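Local coordinates for protein chitin binding domain (Burkholderia pseudomallei, PDB 3UAM) that probably binds chitin or a related polysaccharide and, as a member of the AA10 lytic polysaccharide monooxygenase family, may cleave it oxidatively, at residues E28-Y33 against V210-F215; E47-K52 against T203-Y208; H124-W129 against A196-A201; P136-Q141 against T189-L194. All blocks are in the same frame, centred on the assembly; numbering follows the deposited sequence.

In the fold
All four contacts lie along one pair of neighbouring strands: contacts 1 and 2 use strand 205-215, contacts 3 and 4 its antiparallel neighbour 190-200. Contact 2 adds the short strand 49-51 to the sheet, and contact 3 pairs strand 126-133 with 190-200, so backbone hydrogen bonds run through both. Contacts 1 and 4 instead press non-strand elements, a helix start and a loop, against the sheet, and rely more on side chains: a salt bridge in one, a tryptophan among aromatics in the other. Contacts 1, 3 and 4 are largely buried, although contact 4, farthest from the centre, keeps exposed loop residues around its buried tryptophan; contact 2 is partly buried.

Contact 1: E28-Y33 against V210-F215; sequences ESRAVY and VIDLNF
Glu28 meets the strand through its backbone: its carbonyl O lies 4.1 Å from Ile211 CG2 and takes a hydrogen bond from a water that in turn accepts from Asp212 N. From here the chain enters helix 30-36, whose first turn sits against strand 205-215 of the immunoglobulin-like beta-sandwich expected for this family. Ser29 is the N-cap. Its OG stands between the backbone N and the carbonyl carbon (chi1 74°), from where it accepts from Val32 N at 3.2 Å; Gln209 is its second partner. Ser29 CB rests 3.5 Å from Val210 O.

Arg30 carries most of the contact. Its backbone N makes a nearly straight 2.9 Å bond to Val210 O, and a second water links that same oxygen to Ala31 N, so two early amides of the helix find acceptors. The arginine side chain runs out extended and bends at chi3 (-66°), which presents the guanidinium side-on to Asp212. Arg30 NE reaches Asp212 OD2 at 2.9 Å and Arg30 NH2 reaches Asp212 OD1 at 2.8 Å, each oxygen using its syn lone pair, with the two planes only 8° apart. Val210 CG1 lies over one guanidinium face, Trp103 adds a cation-pi contact, and NH1 binds Leu94 O. Tyr191 OH also binds Asp212 OD1. At Tyr33 the backbone N closes the first turn on Ser29 O, 3.0 Å away.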
loop_
_atom_site.group_PDB
_atom_site.type_symbol
_atom_site.label_atom_id
_atom_site.label_comp_id
_atom_site.label_asym_id
_atom_site.label_seq_id
_atom_site.Cartn_x
_atom_site.Cartn_y
_atom_site.Cartn_z
ATOM N N GLU A 28 10.544 -3.027 -6.334
ATOM C CA GLU A 28 10.632 -1.638 -5.969
ATOM C C GLU A 28 9.270 -0.983 -6.218
ATOM O O GLU A 28 8.700 -1.090 -7.316
ATOM C CB GLU A 28 11.706 -0.913 -6.785
ATOM C CG GLU A 28 13.144 -1.313 -6.457
ATOM C CD GLU A 28 13.636 -2.562 -7.196
ATOM O OE1 GLU A 28 12.840 -3.341 -7.765
ATOM O OE2 GLU A 28 14.866 -2.760 -7.212
ATOM N N SER A 29 8.774 -0.292 -5.203
ATOM C CA SER A 29 7.542 0.435 -5.340
ATOM C C SER A 29 7.805 1.664 -6.222
ATOM O O SER A 29 8.956 2.035 -6.468
ATOM C CB SER A 29 7.004 0.840 -3.971
ATOM O OG SER A 29 7.752 1.903 -3.426
ATOM N N ARG A 30 6.725 2.269 -6.699
ATOM C CA ARG A 30 6.823 3.478 -7.486
ATOM C C ARG A 30 7.637 4.534 -6.743
ATOM O O ARG A 30 8.494 5.190 -7.342
ATOM C CB ARG A 30 5.430 3.999 -7.810
ATOM C CG ARG A 30 5.411 5.254 -8.653
ATOM C CD ARG A 30 4.010 5.774 -8.824
ATOM N NE ARG A 30 3.148 4.868 -9.592
ATOM C CZ ARG A 30 1.870 5.144 -9.909
ATOM N NH1 ARG A 30 1.336 6.301 -9.573
ATOM N NH2 ARG A 30 1.128 4.280 -10.603
ATOM N N ALA A 31 7.376 4.681 -5.446
ATOM C CA ALA A 31 8.052 5.712 -4.652
ATOM C C ALA A 31 9.539 5.382 -4.497
ATOM O O ALA A 31 10.378 6.285 -4.579
ATOM C CB ALA A 31 7.400 5.888 -3.296
ATOM N N VAL A 32 9.857 4.105 -4.281
ATOM C CA VAL A 32 11.271 3.662 -4.187
ATOM C C VAL A 32 12.025 3.990 -5.483
ATOM O O VAL A 32 13.163 4.479 -5.449
ATOM C CB VAL A 32 11.386 2.165 -3.851
ATOM C CG1 VAL A 32 12.799 1.630 -4.107
ATOM C CG2 VAL A 32 10.976 1.944 -2.401
ATOM N N TYR A 33 11.390 3.744 -6.624
ATOM C CA TYR A 33 12.024 4.079 -7.890
ATOM C C TYR A 33 12.229 5.595 -8.005
ATOM O O TYR A 33 13.233 6.032 -8.550
ATOM C CB TYR A 33 11.191 3.610 -9.072
ATOM C CG TYR A 33 11.435 2.222 -9.597
ATOM C CD1 TYR A 33 12.705 1.654 -9.655
ATOM C CD2 TYR A 33 10.379 1.503 -10.123
ATOM C CE1 TYR A 33 12.892 0.386 -10.197
ATOM C CE2 TYR A 33 10.551 0.250 -10.644
ATOM C CZ TYR A 33 11.797 -0.301 -10.684
ATOM O OH TYR A 33 11.899 -1.533 -11.254
ATOM N N VAL A 210 2.087 1.760 -3.943
ATOM C CA VAL A 210 1.793 1.382 -5.315
ATOM C C VAL A 210 3.016 0.771 -6.006
ATOM O O VAL A 210 4.126 1.252 -5.868
ATOM C CB VAL A 210 1.234 2.613 -6.086
ATOM C CG1 VAL A 210 1.369 2.448 -7.585
ATOM C CG2 VAL A 210 -0.224 2.800 -5.710
ATOM N N ILE A 211 2.781 -0.336 -6.715
ATOM C CA ILE A 211 3.802 -1.071 -7.440
ATOM C C ILE A 211 3.294 -1.234 -8.854
ATOM O O ILE A 211 2.155 -1.705 -9.066
ATOM C CB ILE A 211 4.031 -2.492 -6.876
ATOM C CG1 ILE A 211 4.365 -2.426 -5.393
ATOM C CG2 ILE A 211 5.159 -3.177 -7.636
ATOM C CD1 ILE A 211 4.238 -3.749 -4.671
ATOM N N ASP A 212 4.120 -0.818 -9.805
ATOM C CA ASP A 212 3.711 -0.767 -11.192
ATOM C C ASP A 212 4.189 -2.012 -11.917
ATOM O O ASP A 212 5.357 -2.345 -11.857
ATOM C CB ASP A 212 4.291 0.475 -11.859
ATOM C CG ASP A 212 3.658 1.755 -11.354
ATOM O OD1 ASP A 212 2.413 1.950 -11.528
ATOM O OD2 ASP A 212 4.431 2.588 -10.805
ATOM N N LEU A 213 3.270 -2.670 -12.621
ATOM C CA LEU A 213 3.493 -3.975 -13.244
ATOM C C LEU A 213 3.153 -3.946 -14.736
ATOM O O LEU A 213 2.200 -3.285 -15.150
ATOM C CB LEU A 213 2.612 -5.034 -12.563
ATOM C CG LEU A 213 2.735 -5.181 -11.038
ATOM C CD1 LEU A 213 1.771 -6.268 -10.551
ATOM C CD2 LEU A 213 4.161 -5.477 -10.590
ATOM N N ASN A 214 3.934 -4.690 -15.521
ATOM C CA ASN A 214 3.648 -4.913 -16.916
ATOM C C ASN A 214 3.561 -6.410 -17.194
ATOM O O ASN A 214 4.564 -7.112 -17.181
ATOM C CB ASN A 214 4.724 -4.298 -17.812
ATOM C CG ASN A 214 4.270 -4.211 -19.255
ATOM O OD1 ASN A 214 3.152 -3.779 -19.529
ATOM N ND2 ASN A 214 5.136 -4.602 -20.181
ATOM N N PHE A 215 2.344 -6.879 -17.441
ATOM C CA PHE A 215 2.093 -8.296 -17.643
ATOM C C PHE A 215 2.292 -8.596 -19.108
ATOM O O PHE A 215 1.754 -7.892 -19.972
ATOM C CB PHE A 215 0.654 -8.658 -17.260
ATOM C CG PHE A 215 0.426 -8.820 -15.775
ATOM C CD1 PHE A 215 0.207 -7.721 -14.973
ATOM C CD2 PHE A 215 0.349 -10.077 -15.203
ATOM C CE1 PHE A 215 -0.053 -7.859 -13.630
ATOM C CE2 PHE A 215 0.095 -10.232 -13.845
ATOM C CZ PHE A 215 -0.112 -9.121 -13.063
HETATM O O HOH W 1 6.853 0.070 -9.037
HETATM O O HOH W 2 4.961 3.597 -4.262
#

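Contact 2: E47-K52 against T203-Y208; sequences ELEGGK and TANAFY
Gly50 and Ala206 form the central hydrogen-bonded pair where the short strand 49-51 runs antiparallel to the start of strand 205-215, extending the sheet at this end. Gly50 N reaches Ala206 O at 3.0 Å, and Ala206 N returns a 2.7 Å bond to Gly50 O. Before that pair Tyr208 N binds the carbonyl O of Leu48, the central residue of an inverse gamma turn; after it Lys52 N binds Ala204 O. Glu49 faces Phe207 as a non-hydrogen-bonded pair, with Glu49 CA giving a C-H...O contact to Ala206 O.

Two side chains bond to backbone carbonyls. Tyr208 OH donates to Gly51 O at 2.6 Å; the hydroxyl lies in the carbonyl plane of Gly51, and Gly51 O in turn lies at the edge of the tyrosine ring. Lys52, extended beyond CG, stretches alongside residues 203-206, its CB against Ala206 CB, and brings NZ to within 2.9 Å of Thr203 O.

Between side chains, Asn205 ND2 bonds to Glu49 OE2 at 3.0 Å, meeting the carboxylate from above its plane (48° out of it). The same OE2 takes a 2.6 Å bond from a water that also touches Thr203 OG1, the hydroxyl that accepts from Asn205 N in an ST turn. Apolar contact comes from Glu49 CG, a CH-pi partner 4.1 Å from the centroid of the Phe207 ring, over one face.

Because Lys52 NZ also binds the carbonyls of Val200 and Val70, its ammonium is held by three backbone oxygens, which would favour the charged form despite its burial.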
loop_
_atom_site.group_PDB
_atom_site.type_symbol
_atom_site.label_atom_id
_atom_site.label_comp_id
_atom_site.label_asym_id
_atom_site.label_seq_id
_atom_site.Cartn_x
_atom_site.Cartn_y
_atom_site.Cartn_z
ATOM N N GLU A 47 6.789 7.592 4.109
ATOM C CA GLU A 47 5.739 8.307 4.824
ATOM C C GLU A 47 4.531 8.594 3.908
ATOM O O GLU A 47 3.952 9.685 3.950
ATOM C CB GLU A 47 6.291 9.607 5.409
ATOM C CG GLU A 47 7.254 9.403 6.557
ATOM C CD GLU A 47 8.006 10.665 6.969
ATOM O OE1 GLU A 47 7.540 11.794 6.723
ATOM O OE2 GLU A 47 9.099 10.532 7.563
ATOM N N LEU A 48 4.145 7.593 3.116
ATOM C CA LEU A 48 2.978 7.684 2.272
ATOM C C LEU A 48 1.797 7.211 3.129
ATOM O O LEU A 48 1.205 6.156 2.902
ATOM C CB LEU A 48 3.171 6.881 0.991
ATOM C CG LEU A 48 4.389 7.285 0.134
ATOM C CD1 LEU A 48 4.436 6.465 -1.151
ATOM C CD2 LEU A 48 4.430 8.797 -0.162
ATOM N N GLU A 49 1.494 8.035 4.134
ATOM C CA GLU A 49 0.638 7.672 5.255
ATOM C C GLU A 49 -0.671 8.463 5.193
ATOM O O GLU A 49 -0.691 9.699 5.139
ATOM C CB GLU A 49 1.394 7.978 6.548
ATOM C CG GLU A 49 0.733 7.444 7.795
ATOM C CD GLU A 49 1.420 7.853 9.083
ATOM O OE1 GLU A 49 2.525 8.433 9.069
ATOM O OE2 GLU A 49 0.832 7.594 10.147
ATOM N N GLY A 50 -1.774 7.744 5.098
ATOM C CA GLY A 50 -3.082 8.375 5.162
ATOM C C GLY A 50 -4.040 7.441 5.845
ATOM O O GLY A 50 -3.639 6.375 6.327
ATOM N N GLY A 51 -5.313 7.817 5.857
ATOM C CA GLY A 51 -6.330 7.040 6.552
ATOM C C GLY A 51 -6.384 5.629 6.038
ATOM O O GLY A 51 -6.299 5.405 4.829
ATOM N N LYS A 52 -6.522 4.673 6.959
ATOM C CA LYS A 52 -6.659 3.256 6.601
ATOM C C LYS A 52 -8.083 2.883 6.148
ATOM O O LYS A 52 -9.005 3.680 6.213
ATOM C CB LYS A 52 -6.205 2.354 7.790
ATOM C CG LYS A 52 -7.043 2.504 9.051
ATOM C CD LYS A 52 -6.414 1.768 10.227
ATOM C CE LYS A 52 -7.101 2.092 11.533
ATOM N NZ LYS A 52 -6.547 1.312 12.678
ATOM N N THR A 203 -3.294 3.465 15.311
ATOM C CA THR A 203 -3.468 4.792 14.748
ATOM C C THR A 203 -4.574 4.795 13.714
ATOM O O THR A 203 -5.140 3.757 13.345
ATOM C CB THR A 203 -2.180 5.351 14.096
ATOM O OG1 THR A 203 -2.043 4.801 12.787
ATOM C CG2 THR A 203 -0.880 5.079 14.996
ATOM N N ALA A 204 -4.876 5.985 13.245
ATOM C CA ALA A 204 -5.882 6.193 12.221
ATOM C C ALA A 204 -5.460 5.751 10.816
ATOM O O ALA A 204 -6.278 5.801 9.895
ATOM C CB ALA A 204 -6.217 7.676 12.193
ATOM N N ASN A 205 -4.184 5.370 10.642
ATOM C CA ASN A 205 -3.562 5.400 9.325
ATOM C C ASN A 205 -3.053 4.062 8.791
ATOM O O ASN A 205 -2.977 3.037 9.518
ATOM C CB ASN A 205 -2.401 6.400 9.307
ATOM C CG ASN A 205 -2.840 7.832 9.543
ATOM O OD1 ASN A 205 -3.933 8.225 9.186
ATOM N ND2 ASN A 205 -1.963 8.619 10.107
ATOM N N ALA A 206 -2.760 4.096 7.491
ATOM C CA ALA A 206 -2.101 3.030 6.755
ATOM C C ALA A 206 -1.034 3.639 5.849
ATOM O O ALA A 206 -1.095 4.816 5.514
ATOM C CB ALA A 206 -3.100 2.265 5.908
ATOM N N PHE A 207 -0.061 2.825 5.468
ATOM C CA PHE A 207 0.956 3.236 4.516
ATOM C C PHE A 207 0.627 2.607 3.160
ATOM O O PHE A 207 0.327 1.417 3.063
ATOM C CB PHE A 207 2.346 2.819 4.993
ATOM C CG PHE A 207 2.797 3.545 6.249
ATOM C CD1 PHE A 207 2.139 3.367 7.450
ATOM C CD2 PHE A 207 3.869 4.447 6.211
ATOM C CE1 PHE A 207 2.528 4.069 8.599
ATOM C CE2 PHE A 207 4.266 5.126 7.345
ATOM C CZ PHE A 207 3.593 4.943 8.546
ATOM N N TYR A 208 0.716 3.428 2.123
ATOM C CA TYR A 208 0.276 3.093 0.772
ATOM C C TYR A 208 1.470 2.985 -0.170
ATOM O O TYR A 208 2.192 3.954 -0.380
ATOM C CB TYR A 208 -0.707 4.176 0.290
ATOM C CG TYR A 208 -2.046 4.082 0.957
ATOM C CD1 TYR A 208 -2.270 4.658 2.203
ATOM C CD2 TYR A 208 -3.114 3.451 0.332
ATOM C CE1 TYR A 208 -3.514 4.567 2.824
ATOM C CE2 TYR A 208 -4.354 3.352 0.942
ATOM C CZ TYR A 208 -4.553 3.896 2.187
ATOM O OH TYR A 208 -5.805 3.822 2.788
HETATM O O HOH W 3 0.300 5.600 11.793
#

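Contact 3: H124-W129 against A196-A201; sequences HKTRRW and AVWDVA
Thr126 OG1 is gripped twice: it accepts from Trp198 NE1 at 2.7 Å, in the indole plane, and donates to His124 O at 3.1 Å. The hydroxyl thus ties the indole to the turn leading into strand 126-133, antiparallel partner of strand 190-200 in the beta-sandwich. Backbone bonds follow the chain round its corner at Arg127: Ala201 N to Lys125 O, Arg127 N to Asp199 O, and Asp199 N to Arg128 O at 2.9 Å.

On one face Trp198 CG lies opposite the backbone N (chi1 173°), laying the indole alongside Trp129, five-membered rings 14° apart but slid so that they barely overlap. Trp198 CD1 sits over the other ring, 3.4 Å from Trp129 NE1, which bonds to Tyr120 OH. His124 closes this aromatic cluster, its CB 3.8 Å from Trp198 CZ2 and its CG 3.6 Å from Val200 CG1.

On the other face Arg128 NH1 meets Asp199 OD2 at 3.0 Å on the anti lone pair, the two groups' planes 73° apart. Asp63 and Asp65 also bind this arginine, and a glycerol, probably from the crystallisation liquor, bonds to Asp199 OD2. Three carboxylates would more than offset the guanidinium charge and probably keep buried Arg128 protonated.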
loop_
_atom_site.group_PDB
_atom_site.type_symbol
_atom_site.label_atom_id
_atom_site.label_comp_id
_atom_site.label_asym_id
_atom_site.label_seq_id
_atom_site.Cartn_x
_atom_site.Cartn_y
_atom_site.Cartn_z
ATOM N N HIS A 124 5.272 0.052 13.314
ATOM C CA HIS A 124 4.028 0.164 14.080
ATOM C C HIS A 124 3.447 -1.174 14.447
ATOM O O HIS A 124 3.700 -2.194 13.779
ATOM C CB HIS A 124 2.995 0.875 13.211
ATOM C CG HIS A 124 3.103 2.368 13.226
ATOM N ND1 HIS A 124 2.838 3.088 14.324
ATOM C CD2 HIS A 124 3.453 3.273 12.226
ATOM C CE1 HIS A 124 2.990 4.404 14.045
ATOM N NE2 HIS A 124 3.356 4.515 12.750
ATOM N N LYS A 125 2.629 -1.187 15.497
ATOM C CA LYS A 125 1.691 -2.306 15.718
ATOM C C LYS A 125 0.777 -2.470 14.504
ATOM O O LYS A 125 0.126 -1.538 14.103
ATOM C CB LYS A 125 0.839 -2.052 16.952
ATOM C CG LYS A 125 1.610 -2.118 18.251
ATOM C CD LYS A 125 0.721 -1.843 19.450
ATOM C CE LYS A 125 1.508 -1.946 20.753
ATOM N NZ LYS A 125 0.659 -1.741 21.965
ATOM N N THR A 126 0.735 -3.658 13.927
ATOM C CA THR A 126 0.094 -3.880 12.624
ATOM C C THR A 126 -1.170 -4.740 12.710
ATOM O O THR A 126 -1.128 -5.825 13.264
ATOM C CB THR A 126 1.061 -4.593 11.695
ATOM O OG1 THR A 126 2.246 -3.808 11.555
ATOM C CG2 THR A 126 0.421 -4.855 10.316
ATOM N N ARG A 127 -2.274 -4.276 12.133
ATOM C CA ARG A 127 -3.469 -5.114 12.033
ATOM C C ARG A 127 -3.413 -6.027 10.822
ATOM O O ARG A 127 -3.718 -7.194 10.926
ATOM C CB ARG A 127 -4.760 -4.285 12.014
ATOM C CG ARG A 127 -6.026 -5.128 12.014
ATOM C CD ARG A 127 -6.034 -6.179 13.122
ATOM N NE ARG A 127 -5.854 -5.588 14.440
ATOM C CZ ARG A 127 -5.478 -6.250 15.535
ATOM N NH1 ARG A 127 -5.187 -7.538 15.478
ATOM N NH2 ARG A 127 -5.329 -5.603 16.688
ATOM N N ARG A 128 -3.021 -5.486 9.677
ATOM C CA ARG A 128 -2.975 -6.260 8.439
ATOM C C ARG A 128 -2.098 -5.610 7.356
ATOM O O ARG A 128 -1.712 -4.443 7.452
ATOM C CB ARG A 128 -4.393 -6.487 7.901
ATOM C CG ARG A 128 -5.068 -5.225 7.383
ATOM C CD ARG A 128 -6.465 -5.430 6.782
ATOM N NE ARG A 128 -7.433 -5.958 7.749
ATOM C CZ ARG A 128 -7.929 -5.264 8.773
ATOM N NH1 ARG A 128 -7.536 -4.013 9.004
ATOM N NH2 ARG A 128 -8.811 -5.829 9.588
ATOM N N TRP A 129 -1.783 -6.417 6.341
ATOM C CA TRP A 129 -1.287 -5.961 5.070
ATOM C C TRP A 129 -2.256 -6.481 4.050
ATOM O O TRP A 129 -2.711 -7.619 4.147
ATOM C CB TRP A 129 0.060 -6.578 4.755
ATOM C CG TRP A 129 1.183 -6.207 5.659
ATOM C CD1 TRP A 129 2.185 -5.266 5.440
ATOM C CD2 TRP A 129 1.493 -6.800 6.950
ATOM N NE1 TRP A 129 3.078 -5.250 6.486
ATOM C CE2 TRP A 129 2.720 -6.143 7.423
ATOM C CE3 TRP A 129 0.920 -7.798 7.723
ATOM C CZ2 TRP A 129 3.309 -6.475 8.630
ATOM C CZ3 TRP A 129 1.523 -8.125 8.943
ATOM C CH2 TRP A 129 2.697 -7.463 9.382
ATOM N N ALA A 196 -0.096 -2.052 -2.445
ATOM C CA ALA A 196 0.230 -2.730 -1.192
ATOM C C ALA A 196 -0.030 -1.743 -0.062
ATOM O O ALA A 196 0.488 -0.599 -0.116
ATOM C CB ALA A 196 1.692 -3.178 -1.211
ATOM N N VAL A 197 -0.804 -2.170 0.951
ATOM C CA VAL A 197 -1.243 -1.295 2.040
ATOM C C VAL A 197 -0.986 -1.927 3.410
ATOM O O VAL A 197 -1.411 -3.056 3.667
ATOM C CB VAL A 197 -2.744 -0.954 1.934
ATOM C CG1 VAL A 197 -3.152 0.100 2.977
ATOM C CG2 VAL A 197 -3.088 -0.480 0.519
ATOM N N TRP A 198 -0.343 -1.168 4.289
ATOM C CA TRP A 198 0.027 -1.593 5.636
ATOM C C TRP A 198 -0.792 -0.849 6.670
ATOM O O TRP A 198 -0.576 0.334 6.851
ATOM C CB TRP A 198 1.506 -1.309 5.812
ATOM C CG TRP A 198 2.063 -1.531 7.201
ATOM C CD1 TRP A 198 1.779 -2.558 8.077
ATOM C CD2 TRP A 198 3.053 -0.716 7.881
ATOM N NE1 TRP A 198 2.494 -2.430 9.229
ATOM C CE2 TRP A 198 3.293 -1.356 9.169
ATOM C CE3 TRP A 198 3.791 0.402 7.541
ATOM C CZ2 TRP A 198 4.165 -0.839 10.085
ATOM C CZ3 TRP A 198 4.682 0.910 8.476
ATOM C CH2 TRP A 198 4.864 0.291 9.723
ATOM N N ASP A 199 -1.720 -1.543 7.350
ATOM C CA ASP A 199 -2.683 -0.942 8.308
ATOM C C ASP A 199 -2.133 -0.968 9.738
ATOM O O ASP A 199 -1.769 -2.042 10.270
ATOM C CB ASP A 199 -4.000 -1.721 8.383
ATOM C CG ASP A 199 -4.929 -1.504 7.205
ATOM O OD1 ASP A 199 -4.556 -0.862 6.191
ATOM O OD2 ASP A 199 -6.070 -2.009 7.324
ATOM N N VAL A 200 -2.144 0.191 10.380
ATOM C CA VAL A 200 -1.649 0.351 11.729
ATOM C C VAL A 200 -2.816 0.202 12.713
ATOM O O VAL A 200 -3.851 0.889 12.589
ATOM C CB VAL A 200 -0.975 1.726 11.911
ATOM C CG1 VAL A 200 -0.502 1.927 13.355
ATOM C CG2 VAL A 200 0.176 1.883 10.921
ATOM N N ALA A 201 -2.637 -0.675 13.692
ATOM C CA ALA A 201 -3.697 -1.030 14.621
ATOM C C ALA A 201 -4.101 0.109 15.543
ATOM O O ALA A 201 -5.304 0.339 15.765
ATOM C CB ALA A 201 -3.285 -2.235 15.458
#

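Contact 4: P136-Q141 against T189-L194; sequences PGWDTQ and TGYHVL
An aromatic cluster of Trp138, Tyr191 and His192 joins the loop after strand 126-133 to the beginning of strand 190-200. Its polar tie is Trp138 NE1, which donates to Tyr191 O at 2.8 Å; the bond is somewhat bent (151° at the hydrogen), with the oxygen near the indole edge. Trp138 CB already points at the strand, and CG between the backbone N and carbonyl carbon (chi1 76°) brings the indole NH to that oxygen.

The six-membered ring slants across Tyr191, planes 59° apart: Trp138 CZ2 lies over one face of the phenol near the rim, and Trp138 CH2 is 3.7 Å from Tyr191 CE2. The same CH2 rests 3.9 Å from Val193 CG2. This part of strand 190-200 pairs with strand 205-215 in the beta-sandwich, and the loop lays its indole against that sheet, while His148 meets that indole edge-to-face. Thr140 adds its CB, 3.8 Å from Tyr191 CD2, and its carbonyl O lies at the edge of the tyrosine ring.

His192 slides past the tryptophan in the opposite sense, its CE1 3.6 Å from Trp138 CD1. Its ND1 is hydrogen-bonded to Thr134 OG1, which fixes the turn of the ring. NE2 has a weak bond to Thr189 O and another weak one to a water that accepts from Gly137 N at 3.0 Å. Pro136 CA lies 4.0 Å from His192 CE1, at the edge of the imidazole.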
loop_
_atom_site.group_PDB
_atom_site.type_symbol
_atom_site.label_atom_id
_atom_site.label_comp_id
_atom_site.label_asym_id
_atom_site.label_seq_id
_atom_site.Cartn_x
_atom_site.Cartn_y
_atom_site.Cartn_z
ATOM N N PRO A 136 -8.906 -6.083 -15.007
ATOM C CA PRO A 136 -8.664 -6.168 -16.426
ATOM C C PRO A 136 -9.453 -5.043 -17.061
ATOM O O PRO A 136 -10.595 -4.821 -16.684
ATOM C CB PRO A 136 -9.272 -7.521 -16.834
ATOM C CG PRO A 136 -9.522 -8.265 -15.585
ATOM C CD PRO A 136 -9.559 -7.288 -14.459
ATOM N N GLY A 137 -8.883 -4.322 -17.986
ATOM C CA GLY A 137 -9.676 -3.280 -18.635
ATOM C C GLY A 137 -9.775 -1.967 -17.867
ATOM O O GLY A 137 -10.552 -1.107 -18.253
ATOM N N TRP A 138 -8.989 -1.774 -16.814
ATOM C CA TRP A 138 -8.951 -0.446 -16.178
ATOM C C TRP A 138 -8.346 0.577 -17.111
ATOM O O TRP A 138 -7.518 0.239 -17.940
ATOM C CB TRP A 138 -8.227 -0.455 -14.841
ATOM C CG TRP A 138 -6.741 -0.525 -14.943
ATOM C CD1 TRP A 138 -5.969 -1.594 -15.381
ATOM C CD2 TRP A 138 -5.777 0.525 -14.573
ATOM N NE1 TRP A 138 -4.630 -1.293 -15.306
ATOM C CE2 TRP A 138 -4.449 -0.030 -14.827
ATOM C CE3 TRP A 138 -5.882 1.824 -14.082
ATOM C CZ2 TRP A 138 -3.293 0.699 -14.585
ATOM C CZ3 TRP A 138 -4.709 2.546 -13.846
ATOM C CH2 TRP A 138 -3.447 1.996 -14.093
ATOM N N ASP A 139 -8.801 1.825 -16.989
ATOM C CA ASP A 139 -8.301 2.943 -17.811
ATOM C C ASP A 139 -6.878 3.267 -17.367
ATOM O O ASP A 139 -6.656 4.072 -16.470
ATOM C CB ASP A 139 -9.216 4.170 -17.640
ATOM C CG ASP A 139 -8.750 5.394 -18.430
ATOM O OD1 ASP A 139 -7.838 5.311 -19.297
ATOM O OD2 ASP A 139 -9.323 6.467 -18.156
ATOM N N THR A 140 -5.919 2.635 -18.011
ATOM C CA THR A 140 -4.541 2.655 -17.515
ATOM C C THR A 140 -3.881 4.014 -17.590
ATOM O O THR A 140 -2.846 4.200 -16.991
ATOM C CB THR A 140 -3.630 1.677 -18.298
ATOM O OG1 THR A 140 -3.378 2.219 -19.593
ATOM C CG2 THR A 140 -4.282 0.268 -18.411
ATOM N N GLN A 141 -4.444 4.937 -18.359
ATOM C CA GLN A 141 -3.886 6.273 -18.506
ATOM C C GLN A 141 -4.468 7.316 -17.517
ATOM O O GLN A 141 -4.067 8.478 -17.535
ATOM C CB GLN A 141 -4.073 6.726 -19.952
ATOM C CG GLN A 141 -3.399 5.776 -20.944
ATOM C CD GLN A 141 -1.893 5.669 -20.698
ATOM O OE1 GLN A 141 -1.155 6.564 -21.053
ATOM N NE2 GLN A 141 -1.442 4.579 -20.059
ATOM N N THR A 189 -3.022 -8.879 -18.743
ATOM C CA THR A 189 -2.095 -8.417 -19.773
ATOM C C THR A 189 -1.901 -6.899 -19.654
ATOM O O THR A 189 -2.800 -6.181 -19.223
ATOM C CB THR A 189 -2.645 -8.711 -21.174
ATOM O OG1 THR A 189 -3.258 -10.000 -21.152
ATOM C CG2 THR A 189 -1.535 -8.696 -22.217
ATOM N N GLY A 190 -0.723 -6.414 -20.041
ATOM C CA GLY A 190 -0.474 -4.973 -20.084
ATOM C C GLY A 190 -0.235 -4.379 -18.705
ATOM O O GLY A 190 0.062 -5.085 -17.758
ATOM N N TYR A 191 -0.378 -3.060 -18.614
ATOM C CA TYR A 191 -0.049 -2.310 -17.395
ATOM C C TYR A 191 -1.142 -2.479 -16.328
ATOM O O TYR A 191 -2.355 -2.324 -16.602
ATOM C CB TYR A 191 0.168 -0.829 -17.735
ATOM C CG TYR A 191 0.351 0.123 -16.566
ATOM C CD1 TYR A 191 1.113 -0.217 -15.452
ATOM C CD2 TYR A 191 -0.198 1.384 -16.615
ATOM C CE1 TYR A 191 1.272 0.670 -14.403
ATOM C CE2 TYR A 191 -0.036 2.284 -15.587
ATOM C CZ TYR A 191 0.696 1.930 -14.479
ATOM O OH TYR A 191 0.829 2.863 -13.471
ATOM N N HIS A 192 -0.688 -2.849 -15.135
ATOM C CA HIS A 192 -1.527 -3.004 -13.972
ATOM C C HIS A 192 -0.839 -2.484 -12.741
ATOM O O HIS A 192 0.409 -2.362 -12.694
ATOM C CB HIS A 192 -1.930 -4.449 -13.816
ATOM C CG HIS A 192 -2.921 -4.870 -14.845
ATOM N ND1 HIS A 192 -4.234 -4.601 -14.728
ATOM C CD2 HIS A 192 -2.741 -5.453 -16.097
ATOM C CE1 HIS A 192 -4.872 -5.015 -15.851
ATOM N NE2 HIS A 192 -3.956 -5.543 -16.682
ATOM N N VAL A 193 -1.651 -2.096 -11.766
ATOM C CA VAL A 193 -1.120 -1.611 -10.504
ATOM C C VAL A 193 -1.452 -2.569 -9.374
ATOM O O VAL A 193 -2.580 -3.001 -9.237
ATOM C CB VAL A 193 -1.605 -0.186 -10.217
ATOM C CG1 VAL A 193 -1.277 0.224 -8.781
ATOM C CG2 VAL A 193 -1.002 0.753 -11.258
ATOM N N LEU A 194 -0.430 -2.921 -8.591
ATOM C CA LEU A 194 -0.579 -3.651 -7.348
ATOM C C LEU A 194 -0.405 -2.655 -6.224
ATOM O O LEU A 194 0.686 -2.074 -6.058
ATOM C CB LEU A 194 0.480 -4.744 -7.250
ATOM C CG LEU A 194 0.446 -5.673 -6.016
ATOM C CD1 LEU A 194 -0.781 -6.540 -6.009
ATOM C CD2 LEU A 194 1.703 -6.543 -5.979
HETATM O O HOH W 4 -6.274 -5.551 -18.852
#